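Local structure of VP1 (Merkel cell polyomavirus, 4FMG) at residues Thr49-Pro54 with Ser266-Leu271. The protein forms the pentameric building blocks of the icosahedral viral capsid, linked by disulfides, and takes part in attachment to the host cell and entry. Residues are numbered along the deposited sequence; the frame is centred on the assembly and turned at random.
Sequences TYDLQP and SGKMAL
T49 meets L271 through both backbone and side chain: T49 N donates to L271 O (3.0 Å), and L271 N donates to T49 OG1 (2.9 Å). The hydroxyl, at chi1 63°, stands between its own backbone N and carbonyl carbon, and from there it also donates to Y50 O at 2.7 Å, in the carbonyl plane. OG1 thus stands in, in effect, for the backbone carbonyl that would accept from L271 N in a hydrogen-bonded antiparallel pair, while the methyl of A270 packs against OG1 and Y50 O. At L52 the loop returns to the strand through a nearly linear bond, L52 N to M269 O (2.8 Å, 179° at the hydrogen). The same carbonyl oxygen receives a CA-H...O contact from D51. L52 and L271 cross at about a right angle, CD1 to CD1 3.6 Å apart, closing the tightly packed end.

Toward K268 the contact becomes looser and wetter. A water bridges L52 O and M269 N, donating to the carbonyl and accepting from the amide. The D51 carboxylate lies across the aliphatic part of K268, OD1 3.6 Å from CD, but the extended lysine carries NZ to 4.6 Å from OD1, and a second water joins the two charges. D51 OD2 makes its salt bridge with K264 instead.

In the antiparallel jelly-roll sandwich of polyomavirus VP1, the loop between strands 11-28 and 71-76 lies along the start of strand 269-287, whose A270 pairs with L262 of strand 250-263. L271 packs on I258 and F261 of that strand, whereas L52 reaches V110 and Q53 OE1 accepts a hydrogen bond from R117, both of a neighbouring subunit.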
loop_
_atom_site.group_PDB
_atom_site.type_symbol
_atom_site.label_atom_id
_atom_site.label_comp_id
_atom_site.label_asym_id
_atom_site.label_seq_id
_atom_site.Cartn_x
_atom_site.Cartn_y
_atom_site.Cartn_z
ATOM N N THR C 49 25.295 -11.310 7.558
ATOM C CA THR C 49 25.919 -12.368 6.793
ATOM C C THR C 49 27.324 -11.908 6.415
ATOM O O THR C 49 27.724 -10.793 6.749
ATOM C CB THR C 49 25.143 -12.662 5.488
ATOM O OG1 THR C 49 25.159 -11.500 4.646
ATOM C CG2 THR C 49 23.705 -13.065 5.791
ATOM N N TYR C 50 28.069 -12.773 5.728
ATOM C CA TYR C 50 29.248 -12.351 4.981
ATOM C C TYR C 50 28.754 -11.797 3.643
ATOM O O TYR C 50 27.561 -11.540 3.485
ATOM C CB TYR C 50 30.203 -13.530 4.778
ATOM C CG TYR C 50 31.174 -13.757 5.923
ATOM C CD1 TYR C 50 31.010 -13.115 7.154
ATOM C CD2 TYR C 50 32.257 -14.634 5.777
ATOM C CE1 TYR C 50 31.901 -13.330 8.205
ATOM C CE2 TYR C 50 33.153 -14.859 6.825
ATOM C CZ TYR C 50 32.964 -14.204 8.036
ATOM O OH TYR C 50 33.843 -14.411 9.076
ATOM N N ASP C 51 29.650 -11.617 2.680
ATOM C CA ASP C 51 29.259 -11.006 1.412
ATOM C C ASP C 51 28.521 -11.996 0.513
ATOM O O ASP C 51 28.984 -13.115 0.276
ATOM C CB ASP C 51 30.467 -10.363 0.713
ATOM C CG ASP C 51 31.064 -9.213 1.529
ATOM O OD1 ASP C 51 32.298 -9.213 1.731
ATOM O OD2 ASP C 51 30.302 -8.320 1.987
ATOM N N LEU C 52 27.354 -11.579 0.038
ATOM C CA LEU C 52 26.515 -12.431 -0.797
ATOM C C LEU C 52 26.798 -12.173 -2.263
ATOM O O LEU C 52 26.687 -11.034 -2.727
ATOM C CB LEU C 52 25.030 -12.218 -0.473
ATOM C CG LEU C 52 24.632 -12.709 0.922
ATOM C CD1 LEU C 52 23.367 -12.039 1.364
ATOM C CD2 LEU C 52 24.480 -14.231 0.960
ATOM N N GLN C 53 27.171 -13.238 -2.976
ATOM C CA GLN C 53 27.609 -13.156 -4.368
ATOM C C GLN C 53 27.277 -14.424 -5.149
ATOM O O GLN C 53 27.545 -15.532 -4.668
ATOM C CB GLN C 53 29.129 -12.977 -4.441
ATOM C CG GLN C 53 29.663 -11.575 -4.188
ATOM C CD GLN C 53 31.164 -11.472 -4.498
ATOM O OE1 GLN C 53 31.562 -10.977 -5.553
ATOM N NE2 GLN C 53 31.991 -11.957 -3.581
ATOM N N PRO C 54 26.728 -14.268 -6.373
ATOM C CA PRO C 54 26.628 -15.403 -7.294
ATOM C C PRO C 54 28.028 -15.868 -7.696
ATOM O O PRO C 54 28.853 -15.041 -8.091
ATOM C CB PRO C 54 25.888 -14.812 -8.501
ATOM C CG PRO C 54 26.184 -13.367 -8.450
ATOM C CD PRO C 54 26.240 -13.022 -6.988
ATOM N N SER C 266 32.794 -1.302 -1.966
ATOM C CA SER C 266 33.280 -2.151 -3.057
ATOM C C SER C 266 32.181 -2.624 -3.986
ATOM O O SER C 266 32.465 -3.111 -5.078
ATOM C CB SER C 266 33.994 -3.379 -2.497
ATOM O OG SER C 266 33.092 -4.155 -1.727
ATOM N N GLY C 267 30.933 -2.475 -3.548
ATOM C CA GLY C 267 29.777 -2.991 -4.275
ATOM C C GLY C 267 29.234 -4.245 -3.611
ATOM O O GLY C 267 28.107 -4.662 -3.888
ATOM N N LYS C 268 30.039 -4.843 -2.727
ATOM C CA LYS C 268 29.634 -6.018 -1.970
ATOM C C LYS C 268 28.436 -5.735 -1.059
ATOM O O LYS C 268 28.184 -4.586 -0.681
ATOM C CB LYS C 268 30.822 -6.615 -1.203
ATOM C CG LYS C 268 31.786 -7.342 -2.137
ATOM C CD LYS C 268 33.051 -7.808 -1.465
ATOM C CE LYS C 268 33.958 -8.470 -2.501
ATOM N NZ LYS C 268 35.099 -9.160 -1.865
ATOM N N MET C 269 27.688 -6.796 -0.746
ATOM C CA MET C 269 26.412 -6.683 -0.034
ATOM C C MET C 269 26.234 -7.808 0.987
ATOM O O MET C 269 26.492 -8.979 0.693
ATOM C CB MET C 269 25.250 -6.699 -1.035
ATOM C CG MET C 269 25.126 -5.436 -1.868
ATOM S SD MET C 269 24.170 -5.735 -3.353
ATOM C CE MET C 269 22.557 -6.144 -2.614
ATOM N N ALA C 270 25.787 -7.440 2.180
ATOM C CA ALA C 270 25.534 -8.394 3.251
ATOM C C ALA C 270 24.120 -8.181 3.760
ATOM O O ALA C 270 23.662 -7.047 3.856
ATOM C CB ALA C 270 26.523 -8.188 4.389
ATOM N N LEU C 271 23.431 -9.266 4.095
ATOM C CA LEU C 271 22.119 -9.140 4.713
ATOM C C LEU C 271 22.265 -8.880 6.206
ATOM O O LEU C 271 23.262 -9.278 6.828
ATOM C CB LEU C 271 21.233 -10.355 4.435
ATOM C CG LEU C 271 20.575 -10.371 3.046
ATOM C CD1 LEU C 271 20.004 -11.741 2.741
ATOM C CD2 LEU C 271 19.495 -9.283 2.906
HETATM O O HOH W 1 34.080 -10.642 0.267
HETATM O O HOH W 2 28.348 -9.021 -2.372
#